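PDB 7M1B: galactose-binding-like protein from Bacteroides thetaiotaomicron, which is a SusE-like protein of unsettled function that probably binds galactose-type sugars and may also help degrade glycans. Local coordinates for residues Gly124-His129 and Phe166-Phe171; Tyr247-Ser252 and Gly367-Gln372; Lys290-Trp295 and Phe357-Thr362. All coordinates share one frame; numbering follows the deposited sequence.

Interaction 1: Gly124-His129 and Phe166-Phe171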
loop_
_atom_site.group_PDB
_atom_site.type_symbol
_atom_site.label_atom_id
_atom_site.label_comp_id
_atom_site.label_asym_id
_atom_site.label_seq_id
_atom_site.Cartn_x
_atom_site.Cartn_y
_atom_site.Cartn_z
ATOM N N GLY A 124 4.776 -4.650 -13.295
ATOM C CA GLY A 124 4.447 -5.722 -14.236
ATOM C C GLY A 124 3.523 -5.230 -15.365
ATOM O O GLY A 124 2.940 -6.017 -16.112
ATOM N N GLY A 125 3.459 -3.920 -15.596
ATOM C CA GLY A 125 2.643 -3.442 -16.717
ATOM C C GLY A 125 2.561 -1.931 -16.791
ATOM O O GLY A 125 3.536 -1.203 -16.586
ATOM N N ILE A 126 1.364 -1.473 -17.220
ATOM C CA ILE A 126 1.171 -0.053 -17.422
ATOM C C ILE A 126 -0.115 0.376 -16.716
ATOM O O ILE A 126 -1.023 -0.439 -16.474
ATOM C CB ILE A 126 1.149 0.294 -18.925
ATOM C CG1 ILE A 126 0.099 -0.564 -19.637
ATOM C CG2 ILE A 126 2.544 0.150 -19.523
ATOM C CD1 ILE A 126 -0.220 -0.059 -21.073
ATOM N N TYR A 127 -0.123 1.654 -16.370
ATOM C CA TYR A 127 -1.293 2.304 -15.809
ATOM C C TYR A 127 -1.779 3.338 -16.816
ATOM O O TYR A 127 -1.009 4.216 -17.199
ATOM C CB TYR A 127 -0.962 2.928 -14.451
ATOM C CG TYR A 127 -2.045 3.755 -13.823
ATOM C CD1 TYR A 127 -3.227 3.156 -13.391
ATOM C CD2 TYR A 127 -1.897 5.134 -13.679
ATOM C CE1 TYR A 127 -4.227 3.906 -12.807
ATOM C CE2 TYR A 127 -2.913 5.898 -13.111
ATOM C CZ TYR A 127 -4.076 5.276 -12.668
ATOM O OH TYR A 127 -5.147 5.981 -12.147
ATOM N N ILE A 128 -3.046 3.233 -17.202
ATOM C CA ILE A 128 -3.626 4.136 -18.209
ATOM C C ILE A 128 -4.622 5.062 -17.533
ATOM O O ILE A 128 -5.498 4.571 -16.822
ATOM C CB ILE A 128 -4.304 3.322 -19.315
ATOM C CG1 ILE A 128 -3.264 2.519 -20.094
ATOM C CG2 ILE A 128 -5.054 4.266 -20.255
ATOM C CD1 ILE A 128 -3.835 1.467 -21.008
ATOM N N HIS A 129 -4.467 6.378 -17.707
ATOM C CA HIS A 129 -5.398 7.323 -17.105
ATOM C C HIS A 129 -5.792 8.401 -18.110
ATOM O O HIS A 129 -4.997 8.830 -18.944
ATOM C CB HIS A 129 -4.946 7.883 -15.747
ATOM C CG HIS A 129 -3.553 8.397 -15.692
ATOM N ND1 HIS A 129 -3.260 9.716 -15.383
ATOM C CD2 HIS A 129 -2.371 7.763 -15.869
ATOM C CE1 HIS A 129 -1.940 9.871 -15.368
ATOM N NE2 HIS A 129 -1.379 8.684 -15.680
ATOM N N PHE A 166 -6.805 2.559 -15.063
ATOM C CA PHE A 166 -6.862 1.096 -15.024
ATOM C C PHE A 166 -5.497 0.548 -15.392
ATOM O O PHE A 166 -4.716 1.297 -15.975
ATOM C CB PHE A 166 -7.944 0.506 -15.941
ATOM C CG PHE A 166 -7.810 0.858 -17.415
ATOM C CD1 PHE A 166 -8.190 2.112 -17.895
ATOM C CD2 PHE A 166 -7.279 -0.065 -18.314
ATOM C CE1 PHE A 166 -8.042 2.415 -19.249
ATOM C CE2 PHE A 166 -7.097 0.254 -19.652
ATOM C CZ PHE A 166 -7.510 1.488 -20.126
ATOM N N THR A 167 -5.241 -0.740 -15.113
ATOM C CA THR A 167 -3.898 -1.270 -15.320
ATOM C C THR A 167 -3.978 -2.518 -16.185
ATOM O O THR A 167 -4.984 -3.245 -16.187
ATOM C CB THR A 167 -3.159 -1.610 -14.024
ATOM O OG1 THR A 167 -3.751 -2.782 -13.458
ATOM C CG2 THR A 167 -3.212 -0.469 -13.040
ATOM N N LEU A 168 -2.889 -2.761 -16.901
ATOM C CA LEU A 168 -2.645 -4.065 -17.492
ATOM C C LEU A 168 -1.364 -4.579 -16.860
ATOM O O LEU A 168 -0.369 -3.854 -16.852
ATOM C CB LEU A 168 -2.270 -3.898 -18.959
ATOM C CG LEU A 168 -3.380 -3.813 -19.976
ATOM C CD1 LEU A 168 -3.774 -2.352 -20.165
ATOM C CD2 LEU A 168 -2.849 -4.406 -21.273
ATOM N N ARG A 169 -1.350 -5.862 -16.491
ATOM C CA ARG A 169 -0.181 -6.446 -15.854
ATOM C C ARG A 169 0.193 -7.707 -16.629
ATOM O O ARG A 169 -0.394 -7.993 -17.678
ATOM C CB ARG A 169 -0.455 -6.679 -14.356
ATOM C CG ARG A 169 -0.647 -5.382 -13.574
ATOM C CD ARG A 169 -0.265 -5.588 -12.133
ATOM N NE ARG A 169 -1.092 -4.677 -11.359
ATOM C CZ ARG A 169 -0.683 -3.576 -10.780
ATOM N NH1 ARG A 169 0.598 -3.249 -10.758
ATOM N NH2 ARG A 169 -1.576 -2.885 -10.087
ATOM N N GLY A 170 1.207 -8.426 -16.140
ATOM C CA GLY A 170 1.683 -9.642 -16.785
ATOM C C GLY A 170 2.902 -9.412 -17.675
ATOM O O GLY A 170 3.238 -10.293 -18.461
ATOM N N PHE A 171 3.584 -8.268 -17.546
ATOM C CA PHE A 171 4.661 -7.952 -18.458
ATOM C C PHE A 171 6.012 -7.926 -17.733
ATOM O O PHE A 171 6.162 -7.467 -16.608
ATOM C CB PHE A 171 4.472 -6.579 -19.095
ATOM C CG PHE A 171 3.306 -6.563 -20.042
ATOM C CD1 PHE A 171 3.480 -6.964 -21.362
ATOM C CD2 PHE A 171 2.029 -6.292 -19.576
ATOM C CE1 PHE A 171 2.413 -7.011 -22.241
ATOM C CE2 PHE A 171 0.953 -6.319 -20.458
ATOM C CZ PHE A 171 1.148 -6.699 -21.778
#

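Interaction 2: Tyr247-Ser252 and Gly367-Gln372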
loop_
_atom_site.group_PDB
_atom_site.type_symbol
_atom_site.label_atom_id
_atom_site.label_comp_id
_atom_site.label_asym_id
_atom_site.label_seq_id
_atom_site.Cartn_x
_atom_site.Cartn_y
_atom_site.Cartn_z
ATOM N N TYR A 247 1.698 2.249 23.923
ATOM C CA TYR A 247 1.099 2.359 25.249
ATOM C C TYR A 247 -0.379 2.040 25.200
ATOM O O TYR A 247 -0.973 2.282 24.203
ATOM C CB TYR A 247 1.375 3.759 25.807
ATOM C CG TYR A 247 2.844 4.117 25.904
ATOM C CD1 TYR A 247 3.563 3.789 27.047
ATOM C CD2 TYR A 247 3.574 4.576 24.781
ATOM C CE1 TYR A 247 4.926 4.064 27.151
ATOM C CE2 TYR A 247 4.931 4.865 24.853
ATOM C CZ TYR A 247 5.616 4.517 26.011
ATOM O OH TYR A 247 6.946 4.773 26.041
ATOM N N ASP A 248 -0.955 1.663 26.353
ATOM C CA ASP A 248 -2.367 1.405 26.424
ATOM C C ASP A 248 -3.161 2.678 26.200
ATOM O O ASP A 248 -2.883 3.742 26.793
ATOM C CB ASP A 248 -2.659 0.915 27.829
ATOM C CG ASP A 248 -2.281 -0.499 28.122
ATOM O OD1 ASP A 248 -2.188 -1.330 27.210
ATOM O OD2 ASP A 248 -2.338 -0.796 29.297
ATOM N N PHE A 249 -4.288 2.483 25.529
ATOM C CA PHE A 249 -5.245 3.565 25.375
ATOM C C PHE A 249 -6.632 2.953 25.381
ATOM O O PHE A 249 -6.776 1.744 25.204
ATOM C CB PHE A 249 -4.970 4.428 24.133
ATOM C CG PHE A 249 -4.995 3.680 22.817
ATOM C CD1 PHE A 249 -6.193 3.545 22.107
ATOM C CD2 PHE A 249 -3.835 3.200 22.223
ATOM C CE1 PHE A 249 -6.251 2.844 20.913
ATOM C CE2 PHE A 249 -3.896 2.468 21.047
ATOM C CZ PHE A 249 -5.100 2.344 20.355
ATOM N N ASN A 250 -7.646 3.810 25.442
ATOM C CA ASN A 250 -9.011 3.310 25.469
ATOM C C ASN A 250 -9.465 3.092 24.021
ATOM O O ASN A 250 -9.280 3.998 23.236
ATOM C CB ASN A 250 -9.919 4.264 26.257
ATOM C CG ASN A 250 -11.333 3.734 26.300
ATOM O OD1 ASN A 250 -11.970 3.641 25.251
ATOM N ND2 ASN A 250 -11.821 3.415 27.501
ATOM N N PRO A 251 -10.006 1.907 23.614
ATOM C CA PRO A 251 -10.357 1.621 22.199
ATOM C C PRO A 251 -11.384 2.582 21.613
ATOM O O PRO A 251 -11.512 2.653 20.401
ATOM C CB PRO A 251 -11.019 0.251 22.263
ATOM C CG PRO A 251 -10.234 -0.398 23.373
ATOM C CD PRO A 251 -10.193 0.705 24.455
ATOM N N SER A 252 -12.058 3.366 22.478
ATOM C CA SER A 252 -12.956 4.440 22.014
ATOM C C SER A 252 -12.192 5.463 21.164
ATOM O O SER A 252 -12.766 6.144 20.311
ATOM C CB SER A 252 -13.559 5.237 23.183
ATOM O OG SER A 252 -14.204 4.359 24.117
ATOM N N GLY A 367 -6.898 -1.411 23.187
ATOM C CA GLY A 367 -6.245 -0.203 22.712
ATOM C C GLY A 367 -4.745 -0.378 22.960
ATOM O O GLY A 367 -4.226 0.217 23.865
ATOM N N LEU A 368 -4.099 -1.080 21.997
ATOM C CA LEU A 368 -2.633 -1.262 22.146
ATOM C C LEU A 368 -2.111 -1.664 20.768
ATOM O O LEU A 368 -2.699 -2.524 20.119
ATOM C CB LEU A 368 -2.308 -2.355 23.154
ATOM C CG LEU A 368 -0.799 -2.598 23.346
ATOM C CD1 LEU A 368 -0.128 -1.372 23.960
ATOM C CD2 LEU A 368 -0.517 -3.850 24.170
ATOM N N VAL A 369 -1.014 -1.044 20.316
ATOM C CA VAL A 369 -0.407 -1.408 19.037
ATOM C C VAL A 369 0.985 -1.950 19.330
ATOM O O VAL A 369 1.765 -1.176 19.836
ATOM C CB VAL A 369 -0.383 -0.144 18.139
ATOM C CG1 VAL A 369 0.306 -0.482 16.810
ATOM C CG2 VAL A 369 -1.840 0.282 17.814
ATOM N N VAL A 370 1.289 -3.149 18.778
ATOM C CA VAL A 370 2.629 -3.711 18.994
ATOM C C VAL A 370 2.881 -4.512 17.709
ATOM O O VAL A 370 2.000 -5.268 17.278
ATOM C CB VAL A 370 2.715 -4.697 20.173
ATOM C CG1 VAL A 370 4.166 -5.204 20.311
ATOM C CG2 VAL A 370 2.356 -3.998 21.481
ATOM N N MET A 371 3.999 -4.257 17.039
ATOM C CA MET A 371 4.323 -5.050 15.823
ATOM C C MET A 371 5.783 -5.448 15.812
ATOM O O MET A 371 6.549 -4.932 16.578
ATOM C CB MET A 371 3.987 -4.214 14.597
ATOM C CG MET A 371 2.415 -4.190 14.371
ATOM S SD MET A 371 1.402 -5.817 14.279
ATOM C CE MET A 371 1.853 -6.251 12.600
ATOM N N GLN A 372 6.186 -6.322 14.844
ATOM C CA GLN A 372 7.569 -6.840 14.905
ATOM C C GLN A 372 8.385 -6.241 13.755
ATOM O O GLN A 372 9.586 -5.991 13.910
ATOM C CB GLN A 372 7.586 -8.382 14.719
ATOM C CG GLN A 372 8.938 -9.048 14.871
ATOM C CD GLN A 372 8.718 -10.524 14.628
ATOM O OE1 GLN A 372 8.712 -11.004 13.469
ATOM N NE2 GLN A 372 8.589 -11.292 15.699
HETATM O O HOH W 1 -0.561 1.604 21.544
HETATM O O HOH W 2 -5.417 -1.578 26.291
HETATM O O HOH W 3 -7.695 -1.547 25.931
#

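Interaction 3: Lys290-Trp295 and Phe357-Thr362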
loop_
_atom_site.group_PDB
_atom_site.type_symbol
_atom_site.label_atom_id
_atom_site.label_comp_id
_atom_site.label_asym_id
_atom_site.label_seq_id
_atom_site.Cartn_x
_atom_site.Cartn_y
_atom_site.Cartn_z
ATOM N N LYS A 290 -5.352 -5.381 13.279
ATOM C CA LYS A 290 -6.311 -6.185 12.501
ATOM C C LYS A 290 -6.658 -5.473 11.195
ATOM O O LYS A 290 -6.276 -5.993 10.136
ATOM C CB LYS A 290 -7.538 -6.562 13.325
ATOM C CG LYS A 290 -8.675 -7.272 12.524
ATOM C CD LYS A 290 -9.812 -7.705 13.441
ATOM C CE LYS A 290 -11.035 -8.217 12.657
ATOM N NZ LYS A 290 -12.226 -8.325 13.507
ATOM N N GLU A 291 -7.329 -4.323 11.245
ATOM C CA GLU A 291 -7.540 -3.525 10.051
ATOM C C GLU A 291 -6.858 -2.175 10.184
ATOM O O GLU A 291 -6.862 -1.527 11.234
ATOM C CB GLU A 291 -9.027 -3.298 9.789
ATOM C CG GLU A 291 -9.725 -4.575 9.362
ATOM C CD GLU A 291 -11.139 -4.270 8.850
ATOM O OE1 GLU A 291 -11.288 -3.491 7.854
ATOM O OE2 GLU A 291 -12.095 -4.802 9.416
ATOM N N TRP A 292 -6.306 -1.712 9.066
ATOM C CA TRP A 292 -5.705 -0.388 9.049
ATOM C C TRP A 292 -5.664 0.120 7.601
ATOM O O TRP A 292 -5.892 -0.622 6.630
ATOM C CB TRP A 292 -4.275 -0.475 9.645
ATOM C CG TRP A 292 -3.243 -1.220 8.817
ATOM C CD1 TRP A 292 -2.288 -0.695 7.966
ATOM C CD2 TRP A 292 -2.989 -2.645 8.888
ATOM N NE1 TRP A 292 -1.550 -1.726 7.429
ATOM C CE2 TRP A 292 -1.908 -2.934 8.004
ATOM C CE3 TRP A 292 -3.593 -3.716 9.576
ATOM C CZ2 TRP A 292 -1.411 -4.234 7.813
ATOM C CZ3 TRP A 292 -3.113 -5.005 9.372
ATOM C CH2 TRP A 292 -2.005 -5.261 8.524
ATOM N N GLU A 293 -5.301 1.388 7.471
ATOM C CA GLU A 293 -4.979 2.001 6.219
ATOM C C GLU A 293 -3.531 2.451 6.227
ATOM O O GLU A 293 -3.032 2.877 7.251
ATOM C CB GLU A 293 -5.859 3.197 5.924
ATOM C CG GLU A 293 -7.352 2.801 5.975
ATOM C CD GLU A 293 -8.293 3.983 5.975
ATOM O OE1 GLU A 293 -7.830 5.148 6.274
ATOM O OE2 GLU A 293 -9.521 3.713 5.825
ATOM N N VAL A 294 -2.921 2.410 5.040
ATOM C CA VAL A 294 -1.595 3.001 4.866
ATOM C C VAL A 294 -1.744 4.277 4.050
ATOM O O VAL A 294 -2.419 4.233 3.012
ATOM C CB VAL A 294 -0.649 2.029 4.133
ATOM C CG1 VAL A 294 0.735 2.704 4.064
ATOM C CG2 VAL A 294 -0.524 0.715 4.943
ATOM N N TRP A 295 -1.226 5.403 4.575
ATOM C CA TRP A 295 -1.291 6.691 3.907
ATOM C C TRP A 295 0.117 7.159 3.621
ATOM O O TRP A 295 1.096 6.734 4.289
ATOM C CB TRP A 295 -1.974 7.690 4.876
ATOM C CG TRP A 295 -3.464 7.451 5.016
ATOM C CD1 TRP A 295 -4.107 6.385 5.619
ATOM C CD2 TRP A 295 -4.516 8.297 4.478
ATOM N NE1 TRP A 295 -5.464 6.542 5.542
ATOM C CE2 TRP A 295 -5.742 7.724 4.892
ATOM C CE3 TRP A 295 -4.549 9.558 3.861
ATOM C CZ2 TRP A 295 -6.997 8.274 4.527
ATOM C CZ3 TRP A 295 -5.773 10.103 3.498
ATOM C CH2 TRP A 295 -6.983 9.492 3.862
ATOM N N PHE A 357 0.561 4.598 9.280
ATOM C CA PHE A 357 -0.387 3.517 9.496
ATOM C C PHE A 357 -1.494 4.050 10.388
ATOM O O PHE A 357 -1.259 4.512 11.480
ATOM C CB PHE A 357 0.314 2.335 10.187
ATOM C CG PHE A 357 1.005 1.402 9.229
ATOM C CD1 PHE A 357 1.917 1.906 8.319
ATOM C CD2 PHE A 357 0.888 0.030 9.351
ATOM C CE1 PHE A 357 2.551 1.052 7.405
ATOM C CE2 PHE A 357 1.482 -0.840 8.430
ATOM C CZ PHE A 357 2.352 -0.313 7.493
ATOM N N LYS A 358 -2.719 4.123 9.788
ATOM C CA LYS A 358 -3.897 4.518 10.529
ATOM C C LYS A 358 -4.585 3.241 10.979
ATOM O O LYS A 358 -5.167 2.499 10.159
ATOM C CB LYS A 358 -4.815 5.347 9.615
ATOM C CG LYS A 358 -6.048 5.902 10.337
ATOM C CD LYS A 358 -6.955 6.717 9.334
ATOM C CE LYS A 358 -7.982 7.732 10.075
ATOM N NZ LYS A 358 -8.711 8.642 9.061
ATOM N N ILE A 359 -4.482 2.968 12.283
ATOM C CA ILE A 359 -4.942 1.687 12.805
ATOM C C ILE A 359 -6.430 1.849 13.131
ATOM O O ILE A 359 -6.774 2.699 13.969
ATOM C CB ILE A 359 -4.128 1.257 14.045
ATOM C CG1 ILE A 359 -2.604 1.271 13.816
ATOM C CG2 ILE A 359 -4.636 -0.116 14.541
ATOM C CD1 ILE A 359 -2.198 0.396 12.668
ATOM N N LEU A 360 -7.268 0.984 12.555
ATOM C CA LEU A 360 -8.712 1.027 12.793
ATOM C C LEU A 360 -9.101 0.063 13.924
ATOM O O LEU A 360 -10.004 0.341 14.735
ATOM C CB LEU A 360 -9.419 0.650 11.484
ATOM C CG LEU A 360 -9.041 1.430 10.209
ATOM C CD1 LEU A 360 -9.898 0.976 9.035
ATOM C CD2 LEU A 360 -9.205 2.913 10.397
ATOM N N SER A 361 -8.413 -1.092 13.994
ATOM C CA SER A 361 -8.819 -2.168 14.912
ATOM C C SER A 361 -7.594 -3.023 15.289
ATOM O O SER A 361 -6.699 -3.138 14.422
ATOM C CB SER A 361 -10.019 -2.964 14.323
ATOM O OG SER A 361 -9.561 -3.681 13.164
ATOM N N THR A 362 -7.743 -3.800 16.378
ATOM C CA THR A 362 -6.748 -4.800 16.745
ATOM C C THR A 362 -7.415 -6.171 16.865
ATOM O O THR A 362 -8.664 -6.235 16.962
ATOM C CB THR A 362 -6.072 -4.432 18.064
ATOM O OG1 THR A 362 -7.149 -4.275 19.006
ATOM C CG2 THR A 362 -5.268 -3.142 17.970
HETATM O O HOH W 4 -11.736 -4.882 12.202
HETATM O O HOH W 5 -9.686 6.897 7.128
#

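Interaction 1: Gly124-His129 and Phe166-Phe171
Ile-128 lies across the ring of Phe-166: its CB sits over one face, 4.0 Å from the ring centroid of Phe-166 and 22° off the ring normal, a CH-pi contact displaced toward the rim. Both branches grip the same ring, CG2 meeting CE1 and CD1 meeting CE2. The phenyl group reaches this place because CG of Phe-166 stands between its own backbone N and carbonyl carbon (chi1 59°), which turns the ring toward the opposite strand. Next along this face, Ile-126 and Leu-168 run side by side, with Ile-126 CG1 4.1 Å from Leu-168 CB, and Val-142 of strand 138-144 packs against Ile-128, Phe-166 and Leu-168. On the reverse face the edge of the Tyr-127 ring meets a methyl, CD1 to Thr-167 CG2 at 3.6 Å. Backbone pairs fix this alternation; the straightest bond, Ile-128 N to Phe-166 O, is 2.8 Å long with 176° at the hydrogen. At the far end Gly-125 CA lies 3.0 Å from Leu-168 O, a CA-H...O contact, and Phe-171 N bonds to Gly-124 O. Strands 125-129 and 166-168 are thus antiparallel neighbours in a three-stranded sheet whose apolar face packs on a second, four-stranded sheet, as in a beta sandwich.

Interaction 2: Tyr247-Ser252 and Gly367-Gln372
Tyr-247 meets 367-372 through its backbone: its carbonyl carbon lies 3.6 Å from Leu-368 CD1, while its O accepts from a water that in turn accepts from Val-369 N. The phenol leads elsewhere, and its OH bonds to Asp-222. Asp-248 touches Gly-367 O through its CA, and its OD1 lies 3.8 Å from Leu-368 CD1; that methyl is brought here because CG of Leu-368 is anti to its backbone N (chi1 180°). Phe-249 has the largest share of the contact among residues 247-252. Its N donates to Gly-367 O at 2.8 Å, in the carbonyl plane and with 154° at the hydrogen, and its ring then folds back over the same glycine. Gly-367 CA stands above the ring centre, 3.6 Å from the Phe-249 centroid and 14° off the normal, a CH-pi contact; at the ring's edge, CE2 of Phe-249 approaches Val-369 CG2 at 4.4 Å. The Phe-254 ring adds an edge-to-face partner. Asn-250 turns away and closes an Asx turn, its OD1 accepting from both N and OG of Ser-252. Pro-251 finishes the contact by laying CG 3.5 Å from Gly-367 N, whose hydrogen goes to a water. The chemistry is therefore one direct backbone bond, a ring-on-glycine contact and bridging water, implying a partly hydrated junction between two loop stretches rather than a continuous sheet.

Interaction 3: Lys290-Trp295 and Phe357-Thr362
Segments 290-295 and 357-362 pair antiparallel, the axes of strands 292-295 and 357-362 running at 168° with a closest approach of 4.7 Å, and a classic beta bulge interrupts the ladder where Lys-290 and Glu-291 both face Ser-361. At the bulge Lys-290 N donates to Ser-361 O, and Glu-291 N to Ser-361 OG at 3.0 Å. Glu-291 O takes two donors, the N atoms of Leu-360 and Ser-361. With OG between its backbone N and carbonyl carbon (chi1 68°), the Ser-361 hydroxyl also meets a water shared with Glu-291 OE2. On the buried face Trp-292 and Phe-357 lie side by side with planes only 15° apart, but slid so far that they barely overlap: the Trp-292 five-membered ring and the Phe-357 ring have centroids 4.7 Å apart, and NE1 of Trp-292 approaches CE2 of Phe-357 at 3.3 Å. Val-294 CG2 sits over a face of Phe-357, 4.1 Å from the centroid, and Ile-359 CD1 touches Trp-292 CB. The other face is polar. Glu-293 OE1 accepts from Trp-295 NE1 at 2.8 Å on its anti side, somewhat out of the carboxylate plane though in the plane of the indole, which restrains the rotation of both groups. The same oxygen is 4.6 Å from Lys-358 NZ, beyond a salt bridge, and one water joins the two; Lys-358 also makes a cation-pi contact with Trp-307. Strand 311-317 flanks 292-297 on its other edge, while Phe-258, Phe-260 and Phe-271 of strand 256-274 and Phe-376 of strand 370-380 pack against the buried aromatic face, building the core of the galactose-binding-like domain.

How the interactions relate
Interactions 2 and 3 share the C-terminal galactose-binding-like domain, their centres about 12 Å apart. They touch where Leu-368 O meets Thr-362 CG2 at 3.4 Å and Val-369 CG2 meets Ile-359 CG1 at 4.2 Å, and their second segments lie on strands 352-362 and 370-380, consecutive in the chain and part of one sheet. Sequence order places both segments of interaction 3 between those of interaction 2. Interaction 1 comes earlier in the chain and lies on the opposite side of the chain's centre: its centre is about 38 Å from that of interaction 2 and 27 Å from that of interaction 3, whose nearest atoms remain about 15 Å off. None of these contacts includes a bound sugar.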